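Local coordinates for Serine/threonine-protein kinase pelle (Drosophila melanogaster, PDB 1D2Z) that acts as a kinase in Toll signalling for embryonic dorsoventral polarity, its death domain binding that of Tube, which recruits it to the plasma membrane, at residues Arg14-Pro17 against Leu18-Ala22; Ala26-Ala30 against Leu31-Gln35; Gln36-Ala40 against Val41-Pro45. One frame throughout, in Å; residues are numbered along the deposited sequence.

Contact 1: residues Arg14-Pro17 against Leu18-Ala22; sequences RLLP and LPVRA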
ATOM      1  N   ARG A  14       5.628   8.327   4.504  0.50 31.55           N
ATOM      2  CA  ARG A  14       6.836   7.670   4.016  0.50 35.14           C
ATOM      3  C   ARG A  14       7.930   8.657   3.603  0.50 34.72           C
ATOM      4  O   ARG A  14       9.103   8.289   3.526  0.50 33.33           O
ATOM      5  CB  ARG A  14       6.492   6.745   2.845  0.50 37.97           C
ATOM      6  CG  ARG A  14       5.696   7.429   1.751  0.50 46.15           C
ATOM      7  CD  ARG A  14       5.155   6.442   0.726  0.50 51.56           C
ATOM      8  NE  ARG A  14       4.276   7.108  -0.233  0.50 54.62           N
ATOM      9  CZ  ARG A  14       4.695   7.916  -1.203  0.50 57.79           C
ATOM     10  NH1 ARG A  14       5.989   8.163  -1.359  0.50 57.86           N
ATOM     11  NH2 ARG A  14       3.813   8.502  -2.000  0.50 59.44           N
ATOM     12  N   LEU A  15       7.543   9.908   3.357  1.00 33.77           N
ATOM     13  CA  LEU A  15       8.495  10.949   2.954  1.00 36.03           C
ATOM     14  C   LEU A  15       9.042  11.787   4.116  1.00 36.18           C
ATOM     15  O   LEU A  15       9.919  12.624   3.920  1.00 36.77           O
ATOM     16  CB  LEU A  15       7.875  11.853   1.883  1.00 36.42           C
ATOM     17  CG  LEU A  15       7.481  11.178   0.560  1.00 39.97           C
ATOM     18  CD1 LEU A  15       6.762  12.169  -0.345  1.00 39.67           C
ATOM     19  CD2 LEU A  15       8.715  10.614  -0.135  1.00 41.36           C
ATOM     20  N   LEU A  16       8.530  11.560   5.325  1.00 36.55           N
ATOM     21  CA  LEU A  16       8.996  12.295   6.500  1.00 36.08           C
ATOM     22  C   LEU A  16      10.510  12.195   6.650  1.00 35.20           C
ATOM     23  O   LEU A  16      11.074  11.099   6.606  1.00 34.93           O
ATOM     24  CB  LEU A  16       8.342  11.755   7.776  1.00 37.66           C
ATOM     25  CG  LEU A  16       7.036  12.372   8.273  1.00 41.56           C
ATOM     26  CD1 LEU A  16       6.477  11.529   9.418  1.00 43.84           C
ATOM     27  CD2 LEU A  16       7.278  13.804   8.731  1.00 37.32           C
ATOM     28  N   PRO A  17      11.194  13.344   6.787  1.00 34.48           N
ATOM     29  CA  PRO A  17      12.655  13.365   6.945  1.00 32.59           C
ATOM     30  C   PRO A  17      13.092  12.483   8.111  1.00 32.53           C
ATOM     31  O   PRO A  17      12.422  12.440   9.145  1.00 33.27           O
ATOM     32  CB  PRO A  17      12.944  14.842   7.210  1.00 32.44           C
ATOM     33  CG  PRO A  17      11.910  15.530   6.353  1.00 33.69           C
ATOM     34  CD  PRO A  17      10.656  14.709   6.627  1.00 33.22           C
ATOM     35  N   LEU A  18      14.215  11.786   7.954  1.00 31.35           N
ATOM     36  CA  LEU A  18      14.703  10.897   9.008  1.00 35.93           C
ATOM     37  C   LEU A  18      14.846  11.515  10.402  1.00 35.96           C
ATOM     38  O   LEU A  18      14.504  10.872  11.395  1.00 36.76           O
ATOM     39  CB  LEU A  18      15.985  10.183   8.578  1.00 36.63           C
ATOM     40  CG  LEU A  18      15.791   9.285   7.349  1.00 41.65           C
ATOM     41  CD1 LEU A  18      17.071   8.506   7.069  1.00 44.16           C
ATOM     42  CD2 LEU A  18      14.620   8.318   7.571  1.00 41.20           C
ATOM     43  N   PRO A  19      15.363  12.758  10.502  1.00 36.36           N
ATOM     44  CA  PRO A  19      15.516  13.409  11.811  1.00 35.80           C
ATOM     45  C   PRO A  19      14.205  13.511  12.600  1.00 34.21           C
ATOM     46  O   PRO A  19      14.130  13.055  13.737  1.00 32.50           O
ATOM     47  CB  PRO A  19      16.046  14.791  11.436  1.00 36.13           C
ATOM     48  CG  PRO A  19      16.897  14.488  10.250  1.00 38.26           C
ATOM     49  CD  PRO A  19      16.014  13.566   9.451  1.00 37.65           C
ATOM     50  N   VAL A  20      13.172  14.092  11.989  1.00 32.35           N
ATOM     51  CA  VAL A  20      11.885  14.229  12.660  1.00 32.66           C
ATOM     52  C   VAL A  20      11.268  12.851  12.927  1.00 31.91           C
ATOM     53  O   VAL A  20      10.705  12.613  13.992  1.00 29.38           O
ATOM     54  CB  VAL A  20      10.891  15.127  11.853  1.00 33.30           C
ATOM     55  CG1 VAL A  20      10.677  14.577  10.462  1.00 36.85           C
ATOM     56  CG2 VAL A  20       9.554  15.229  12.582  1.00 32.73           C
ATOM     57  N   ARG A  21      11.428  11.938  11.977  1.00 30.27           N
ATOM     58  CA  ARG A  21      10.893  10.591  12.121  1.00 29.53           C
ATOM     59  C   ARG A  21      11.532   9.877  13.309  1.00 29.09           C
ATOM     60  O   ARG A  21      10.844   9.206  14.075  1.00 29.32           O
ATOM     61  CB  ARG A  21      11.106   9.795  10.832  1.00 29.79           C
ATOM     62  CG  ARG A  21      10.464   8.424  10.854  1.00 31.01           C
ATOM     63  CD  ARG A  21      10.449   7.823   9.478  1.00 33.99           C
ATOM     64  NE  ARG A  21       9.967   6.452   9.509  1.00 36.46           N
ATOM     65  CZ  ARG A  21       9.024   5.971   8.708  1.00 36.13           C
ATOM     66  NH1 ARG A  21       8.452   6.756   7.802  1.00 31.48           N
ATOM     67  NH2 ARG A  21       8.655   4.698   8.823  1.00 36.63           N
ATOM     68  N   ALA A  22      12.843  10.059  13.477  1.00 30.45           N
ATOM     69  CA  ALA A  22      13.578   9.451  14.594  1.00 29.22           C
ATOM     70  C   ALA A  22      13.119  10.026  15.939  1.00 29.21           C
ATOM     71  O   ALA A  22      13.030   9.298  16.928  1.00 27.56           O
ATOM     72  CB  ALA A  22      15.089   9.639  14.411  1.00 31.56           C
TER
HETATM   73  O   HOH W   1      10.139   8.610   6.227  1.00 45.02           O

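Contact 2: residues Ala26-Ala30 against Leu31-Gln35; sequences AHLDA and LDVWQ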
ATOM      1  N   ALA A  26      11.171   7.617  18.585  1.00 27.25           N
ATOM      2  CA  ALA A  26      11.805   7.468  19.896  1.00 28.59           C
ATOM      3  C   ALA A  26      10.785   7.843  20.988  1.00 28.96           C
ATOM      4  O   ALA A  26      10.670   7.161  22.005  1.00 30.40           O
ATOM      5  CB  ALA A  26      13.055   8.362  20.000  1.00 28.23           C
ATOM      6  N   HIS A  27      10.021   8.902  20.742  1.00 29.12           N
ATOM      7  CA  HIS A  27       9.008   9.375  21.681  1.00 28.11           C
ATOM      8  C   HIS A  27       7.867   8.362  21.849  1.00 29.64           C
ATOM      9  O   HIS A  27       7.503   8.013  22.967  1.00 29.22           O
ATOM     10  CB  HIS A  27       8.458  10.725  21.215  1.00 25.94           C
ATOM     11  CG  HIS A  27       7.233  11.167  21.948  1.00 28.51           C
ATOM     12  ND1 HIS A  27       7.228  11.436  23.301  1.00 30.83           N
ATOM     13  CD2 HIS A  27       5.966  11.378  21.518  1.00 30.56           C
ATOM     14  CE1 HIS A  27       6.012  11.796  23.673  1.00 29.53           C
ATOM     15  NE2 HIS A  27       5.226  11.768  22.609  1.00 30.93           N
ATOM     16  N   LEU A  28       7.323   7.886  20.732  1.00 28.45           N
ATOM     17  CA  LEU A  28       6.230   6.915  20.753  1.00 29.87           C
ATOM     18  C   LEU A  28       6.665   5.577  21.365  1.00 31.24           C
ATOM     19  O   LEU A  28       5.872   4.898  22.021  1.00 30.71           O
ATOM     20  CB  LEU A  28       5.684   6.716  19.334  1.00 27.06           C
ATOM     21  CG  LEU A  28       5.084   7.954  18.655  1.00 26.53           C
ATOM     22  CD1 LEU A  28       4.791   7.629  17.194  1.00 28.34           C
ATOM     23  CD2 LEU A  28       3.808   8.405  19.374  1.00 26.07           C
ATOM     24  N   ASP A  29       7.926   5.209  21.167  1.00 30.03           N
ATOM     25  CA  ASP A  29       8.439   3.959  21.723  1.00 30.74           C
ATOM     26  C   ASP A  29       8.581   4.059  23.232  1.00 32.58           C
ATOM     27  O   ASP A  29       8.313   3.095  23.944  1.00 31.68           O
ATOM     28  CB  ASP A  29       9.786   3.585  21.104  1.00 30.55           C
ATOM     29  CG  ASP A  29       9.666   3.154  19.659  1.00 33.07           C
ATOM     30  OD1 ASP A  29       8.536   2.919  19.181  1.00 31.55           O
ATOM     31  OD2 ASP A  29      10.712   3.049  18.995  1.00 33.73           O
ATOM     32  N   ALA A  30       9.015   5.224  23.710  1.00 32.32           N
ATOM     33  CA  ALA A  30       9.176   5.461  25.139  1.00 32.06           C
ATOM     34  C   ALA A  30       7.809   5.373  25.814  1.00 33.91           C
ATOM     35  O   ALA A  30       7.692   4.857  26.925  1.00 34.96           O
ATOM     36  CB  ALA A  30       9.796   6.834  25.379  1.00 33.68           C
ATOM     37  N   LEU A  31       6.786   5.907  25.146  1.00 33.09           N
ATOM     38  CA  LEU A  31       5.423   5.868  25.667  1.00 34.21           C
ATOM     39  C   LEU A  31       4.824   4.472  25.526  1.00 34.94           C
ATOM     40  O   LEU A  31       3.831   4.148  26.185  1.00 35.37           O
ATOM     41  CB  LEU A  31       4.523   6.850  24.915  1.00 33.80           C
ATOM     42  CG  LEU A  31       4.663   8.348  25.163  1.00 34.71           C
ATOM     43  CD1 LEU A  31       3.564   9.063  24.381  1.00 34.79           C
ATOM     44  CD2 LEU A  31       4.560   8.651  26.655  1.00 33.52           C
ATOM     45  N   ASP A  32       5.393   3.679  24.618  1.00 35.51           N
ATOM     46  CA  ASP A  32       4.932   2.318  24.346  1.00 37.81           C
ATOM     47  C   ASP A  32       3.451   2.305  23.932  1.00 37.44           C
ATOM     48  O   ASP A  32       2.620   1.636  24.555  1.00 37.77           O
ATOM     49  CB  ASP A  32       5.167   1.422  25.574  1.00 41.61           C
ATOM     50  CG  ASP A  32       5.126  -0.067  25.243  1.00 45.37           C
ATOM     51  OD1 ASP A  32       5.310  -0.437  24.060  1.00 47.21           O
ATOM     52  OD2 ASP A  32       4.926  -0.873  26.181  1.00 45.09           O
ATOM     53  N   VAL A  33       3.134   3.065  22.887  1.00 34.35           N
ATOM     54  CA  VAL A  33       1.766   3.153  22.376  1.00 33.57           C
ATOM     55  C   VAL A  33       1.555   2.486  21.012  1.00 31.30           C
ATOM     56  O   VAL A  33       0.518   2.700  20.386  1.00 31.79           O
ATOM     57  CB  VAL A  33       1.294   4.625  22.244  1.00 31.65           C
ATOM     58  CG1 VAL A  33       1.042   5.234  23.618  1.00 32.94           C
ATOM     59  CG2 VAL A  33       2.329   5.452  21.464  1.00 32.67           C
ATOM     60  N   TRP A  34       2.506   1.675  20.555  1.00 30.91           N
ATOM     61  CA  TRP A  34       2.347   1.038  19.244  1.00 32.89           C
ATOM     62  C   TRP A  34       1.077   0.186  19.134  1.00 32.45           C
ATOM     63  O   TRP A  34       0.368   0.257  18.128  1.00 30.73           O
ATOM     64  CB  TRP A  34       3.587   0.230  18.846  1.00 32.43           C
ATOM     65  CG  TRP A  34       3.785  -1.059  19.594  1.00 38.17           C
ATOM     66  CD1 TRP A  34       4.553  -1.253  20.703  1.00 39.35           C
ATOM     67  CD2 TRP A  34       3.206  -2.332  19.274  1.00 38.76           C
ATOM     68  NE1 TRP A  34       4.489  -2.572  21.097  1.00 42.07           N
ATOM     69  CE2 TRP A  34       3.669  -3.255  20.238  1.00 41.59           C
ATOM     70  CE3 TRP A  34       2.341  -2.783  18.268  1.00 41.17           C
ATOM     71  CZ2 TRP A  34       3.294  -4.607  20.227  1.00 43.84           C
ATOM     72  CZ3 TRP A  34       1.966  -4.129  18.255  1.00 42.49           C
ATOM     73  CH2 TRP A  34       2.445  -5.022  19.230  1.00 43.74           C
ATOM     74  N   GLN A  35       0.769  -0.575  20.182  1.00 32.16           N
ATOM     75  CA  GLN A  35      -0.423  -1.427  20.193  1.00 35.75           C
ATOM     76  C   GLN A  35      -1.684  -0.571  20.134  1.00 34.92           C
ATOM     77  O   GLN A  35      -2.650  -0.915  19.450  1.00 36.39           O
ATOM     78  CB  GLN A  35      -0.419  -2.344  21.431  1.00 38.98           C
ATOM     79  CG  GLN A  35      -1.635  -3.260  21.580  1.00 46.56           C
ATOM     80  CD  GLN A  35      -1.802  -4.260  20.434  1.00 49.21           C
ATOM     81  OE1 GLN A  35      -1.382  -5.413  20.535  1.00 52.28           O
ATOM     82  NE2 GLN A  35      -2.451  -3.827  19.355  1.00 51.50           N
TER
HETATM   83  O   HOH W   2       5.624   2.175  20.548  1.00 37.89           O
HETATM   84  O   HOH W   3       7.697   0.435  22.503  1.00 45.76           O

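Contact 3: residues Gln36-Ala40 against Val41-Pro45; sequences QLATA and VKLYP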
ATOM      1  N   GLN A  36      -1.648   0.574  20.807  1.00 31.44           N
ATOM      2  CA  GLN A  36      -2.773   1.493  20.809  1.00 34.16           C
ATOM      3  C   GLN A  36      -2.941   2.078  19.398  1.00 33.48           C
ATOM      4  O   GLN A  36      -4.062   2.208  18.901  1.00 29.27           O
ATOM      5  CB  GLN A  36      -2.531   2.603  21.834  1.00 38.23           C
ATOM      6  CG  GLN A  36      -3.761   3.390  22.212  1.00 44.36           C
ATOM      7  CD  GLN A  36      -3.511   4.342  23.371  1.00 50.91           C
ATOM      8  OE1 GLN A  36      -2.743   4.039  24.288  1.00 55.66           O
ATOM      9  NE2 GLN A  36      -4.161   5.497  23.335  1.00 51.61           N
ATOM     10  N   LEU A  37      -1.822   2.411  18.750  1.00 29.62           N
ATOM     11  CA  LEU A  37      -1.856   2.954  17.396  1.00 28.07           C
ATOM     12  C   LEU A  37      -2.428   1.907  16.431  1.00 28.23           C
ATOM     13  O   LEU A  37      -3.331   2.202  15.650  1.00 30.59           O
ATOM     14  CB  LEU A  37      -0.445   3.358  16.939  1.00 26.99           C
ATOM     15  CG  LEU A  37       0.235   4.552  17.626  1.00 28.11           C
ATOM     16  CD1 LEU A  37       1.710   4.613  17.225  1.00 26.13           C
ATOM     17  CD2 LEU A  37      -0.480   5.844  17.259  1.00 24.80           C
ATOM     18  N   ALA A  38      -1.902   0.689  16.505  1.00 26.54           N
ATOM     19  CA  ALA A  38      -2.331  -0.409  15.646  1.00 30.19           C
ATOM     20  C   ALA A  38      -3.810  -0.729  15.821  1.00 30.69           C
ATOM     21  O   ALA A  38      -4.525  -0.942  14.843  1.00 28.84           O
ATOM     22  CB  ALA A  38      -1.492  -1.645  15.917  1.00 31.18           C
ATOM     23  N   THR A  39      -4.271  -0.730  17.067  1.00 31.90           N
ATOM     24  CA  THR A  39      -5.675  -1.021  17.348  1.00 33.38           C
ATOM     25  C   THR A  39      -6.585   0.086  16.824  1.00 32.18           C
ATOM     26  O   THR A  39      -7.622  -0.192  16.219  1.00 31.52           O
ATOM     27  CB  THR A  39      -5.926  -1.238  18.860  1.00 32.23           C
ATOM     28  OG1 THR A  39      -5.145  -2.351  19.311  1.00 34.85           O
ATOM     29  CG2 THR A  39      -7.410  -1.522  19.130  1.00 32.87           C
ATOM     30  N   ALA A  40      -6.157   1.335  17.010  1.00 29.04           N
ATOM     31  CA  ALA A  40      -6.931   2.493  16.577  1.00 28.93           C
ATOM     32  C   ALA A  40      -7.205   2.544  15.075  1.00 30.08           C
ATOM     33  O   ALA A  40      -8.242   3.054  14.652  1.00 30.87           O
ATOM     34  CB  ALA A  40      -6.258   3.786  17.033  1.00 27.57           C
ATOM     35  N   VAL A  41      -6.252   2.078  14.270  1.00 29.17           N
ATOM     36  CA  VAL A  41      -6.430   2.077  12.815  1.00 30.55           C
ATOM     37  C   VAL A  41      -6.856   0.692  12.325  1.00 31.24           C
ATOM     38  O   VAL A  41      -6.976   0.450  11.127  1.00 31.60           O
ATOM     39  CB  VAL A  41      -5.146   2.527  12.072  1.00 29.76           C
ATOM     40  CG1 VAL A  41      -4.725   3.910  12.549  1.00 30.82           C
ATOM     41  CG2 VAL A  41      -4.032   1.523  12.280  1.00 29.21           C
ATOM     42  N   LYS A  42      -7.051  -0.220  13.272  1.00 33.12           N
ATOM     43  CA  LYS A  42      -7.485  -1.581  12.983  1.00 34.80           C
ATOM     44  C   LYS A  42      -6.557  -2.387  12.078  1.00 34.12           C
ATOM     45  O   LYS A  42      -7.010  -2.997  11.108  1.00 34.90           O
ATOM     46  CB  LYS A  42      -8.909  -1.574  12.405  1.00 36.92           C
ATOM     47  CG  LYS A  42      -9.943  -0.939  13.318  1.00 41.10           C
ATOM     48  CD  LYS A  42     -11.327  -0.940  12.680  1.00 47.44           C
ATOM     49  CE  LYS A  42     -12.341  -0.225  13.571  1.00 52.54           C
ATOM     50  NZ  LYS A  42     -13.701  -0.162  12.954  1.00 56.55           N
ATOM     51  N   LEU A  43      -5.261  -2.382  12.379  1.00 30.92           N
ATOM     52  CA  LEU A  43      -4.309  -3.168  11.598  1.00 31.02           C
ATOM     53  C   LEU A  43      -4.680  -4.638  11.793  1.00 32.56           C
ATOM     54  O   LEU A  43      -5.216  -5.014  12.843  1.00 30.46           O
ATOM     55  CB  LEU A  43      -2.867  -2.946  12.081  1.00 28.04           C
ATOM     56  CG  LEU A  43      -2.167  -1.621  11.757  1.00 25.99           C
ATOM     57  CD1 LEU A  43      -0.679  -1.736  12.110  1.00 25.31           C
ATOM     58  CD2 LEU A  43      -2.318  -1.306  10.281  1.00 31.70           C
ATOM     59  N   TYR A  44      -4.391  -5.458  10.788  1.00 31.44           N
ATOM     60  CA  TYR A  44      -4.702  -6.880  10.841  1.00 33.16           C
ATOM     61  C   TYR A  44      -3.695  -7.654  11.693  1.00 36.21           C
ATOM     62  O   TYR A  44      -2.584  -7.172  11.954  1.00 35.08           O
ATOM     63  CB  TYR A  44      -4.800  -7.456   9.424  1.00 30.59           C
ATOM     64  CG  TYR A  44      -6.054  -7.020   8.693  1.00 29.23           C
ATOM     65  CD1 TYR A  44      -6.073  -5.840   7.945  1.00 29.61           C
ATOM     66  CD2 TYR A  44      -7.230  -7.773   8.768  1.00 28.78           C
ATOM     67  CE1 TYR A  44      -7.226  -5.418   7.294  1.00 28.75           C
ATOM     68  CE2 TYR A  44      -8.398  -7.356   8.116  1.00 29.36           C
ATOM     69  CZ  TYR A  44      -8.386  -6.180   7.383  1.00 31.01           C
ATOM     70  OH  TYR A  44      -9.531  -5.751   6.746  1.00 32.55           O
ATOM     71  N   PRO A  45      -4.069  -8.873  12.136  1.00 36.49           N
ATOM     72  CA  PRO A  45      -3.198  -9.705  12.970  1.00 36.37           C
ATOM     73  C   PRO A  45      -1.766  -9.870  12.464  1.00 36.65           C
ATOM     74  O   PRO A  45      -0.824  -9.780  13.244  1.00 37.69           O
ATOM     75  CB  PRO A  45      -3.946 -11.041  13.013  1.00 34.06           C
ATOM     76  CG  PRO A  45      -5.366 -10.627  12.953  1.00 36.12           C
ATOM     77  CD  PRO A  45      -5.341  -9.574  11.862  1.00 37.18           C
TER
HETATM   78  O   HOH W   4      -5.885  -4.085  15.423  1.00 43.71           O

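Contact 1: residues Arg14-Pro17 against Leu18-Ala22
Arg21 reaches back from the first turn of its helix along residues 14-17, and its side chain can be followed outward atom by atom. CB lies 3.4 Å from Pro17 O, beside the helix-opening bond in which Arg21 N donates to Pro17 O over 3.0 Å with a nearly straight N-H...O angle of 162°. With chi1 at -175°, CG stands opposite the backbone N, and the chain runs on extended through CD, which passes Leu16 O, to NE. NE is hydrogen-bonded to Asn63 OD1. At the tip, NH1 meets Arg14 CA at 4.2 Å, at the edge of the guanidinium group and near its plane. NH1 also gives a weak 3.0 Å bond to water 1 O, and that water donates to Leu16 O at 2.7 Å and weakly to Arg14 O, loosely linking the long, charged side chain to the backbone before the helix.

Val20 adds mainly apolar contacts. Its CG1, placed between N and the carbonyl carbon (chi1 57°), comes within 3.1 Å of Pro17 O and 3.9 Å of Leu16 CD2, the Leu16 and Val20 side chains crossing near a right angle; it also packs on Pro17 CD. Pro17, at the N-cap position, contributes its carbonyl to the first helical bond and its ring to the packing on Val20. Pro19 suits the first turn, where a missing N-H costs no helix bond.

In the six-helix death domain, this start of helix 18-31 is anchored by Arg21 to Asn63 of helix 61-73, while Pro17 and Val20 rest on Tyr99 of a loop.

Contact 2: residues Ala26-Ala30 against Leu31-Gln35
Leu28 and Val33 meet at the corner where helix 18-31 gives way to helix 34-40, a short interhelical turn within the six-helix death-domain fold. The tight side is apolar. Leu28 CD2 touches Val33 CG2 at 3.9 Å, the two side chains crossing at about a right angle, and Leu28 also packs on Ala92 of helix 90-95. Leucine and valine suit this place because their branched methyls give broad apolar surfaces where the two side chains cross. The imidazole of His27 stands beside Leu31, one turn further along: CG of the histidine lies opposite the backbone N (chi1 168°), which brings the ring beside the leucine, whose CD1 comes obliquely to within 3.6 Å of His27 NE2. Alongside, the ordinary helical bond from Leu31 N to His27 O spans 3.1 Å.

The chain turns at Asp32, where phi is positive (58°), and the bonding slackens. Asp32 N makes only weak bonds, to Leu28 O and Asp29 O, and the 3.4 Å link from Val33 N to Leu28 O is weak too, although fairly straight. Several modest partners thus share the carbonyls of the last turn that no regular i+4 bond takes up.

The polar part of the corner holds two waters. The aspartates suit it: Asp29 is held by Ser60 and Ser62 through its carboxylate, and Asp32 has a long, weak ion pair with Lys55. Water 2 O lies 3.1 Å from Leu28 O and accepts a weak bond from the backbone N of Trp34; the indole of Trp34 packs against helix 45-56. Finally, water 3 spans the turn, its O lying 3.1 Å from Asp29 O and 3.0 Å from Asp32 OD1.

Contact 3: residues Gln36-Ala40 against Val41-Pro45
Val41 packs both its methyls on the last turn of helix 34-40. Its chi1 of -57° sets CG1 opposite the carbonyl carbon and CG2 between that carbon and the backbone N, so that CG2 lies 3.5 Å from Leu37 O and 3.6 Å from Ala38 O. An alanine here would lack both methyls and would probably open a gap against these carbonyls and against Phe65, Trp69 and Leu83, which the valine also touches.

The helix ends in a Schellman motif. Lys42 takes a positive phi of 60°, and its N donates to Thr39 O at 3.0 Å from well above the carbonyl plane, while Leu43 N makes a 2.9 Å, almost straight bond (170°) to Ala38 O. Leu43 CD1 lies 3.9 Å from Ala38 CB; alanine, being small, lets the leucine come close. Lys42 is exposed, which suits its long, charged chain, extended beyond CG.

Lys42 packs on Asp141 of the Tube death domain, and Leu43 on Pro143 of the same Tube chain. Within Pelle, Leu37, Val41 and Leu43 meet Phe65 of helix 61-73, and Leu37, Ala40 and Val41 meet Leu83 of helix 77-86.

The three contacts follow one another along the chain: contact 1 opens helix 18-31, contact 2 turns from it into helix 34-40, and contact 3 ends that second helix. Contact 3 is the most buried, contact 1 less so, and contact 2 is mostly a surface corner; contacts 1 and 3 lie on opposite sides of the chain's centre, their centres about 21 Å apart. Both of these reach Tube, whereas contact 2 does not. Their chemistry follows their place. The helix start relies on prolines and an arginine reaching back; the corner joins a few apolar side chains to water and aspartates; the second helix end is closed by firmer backbone bonds beside aliphatic residues.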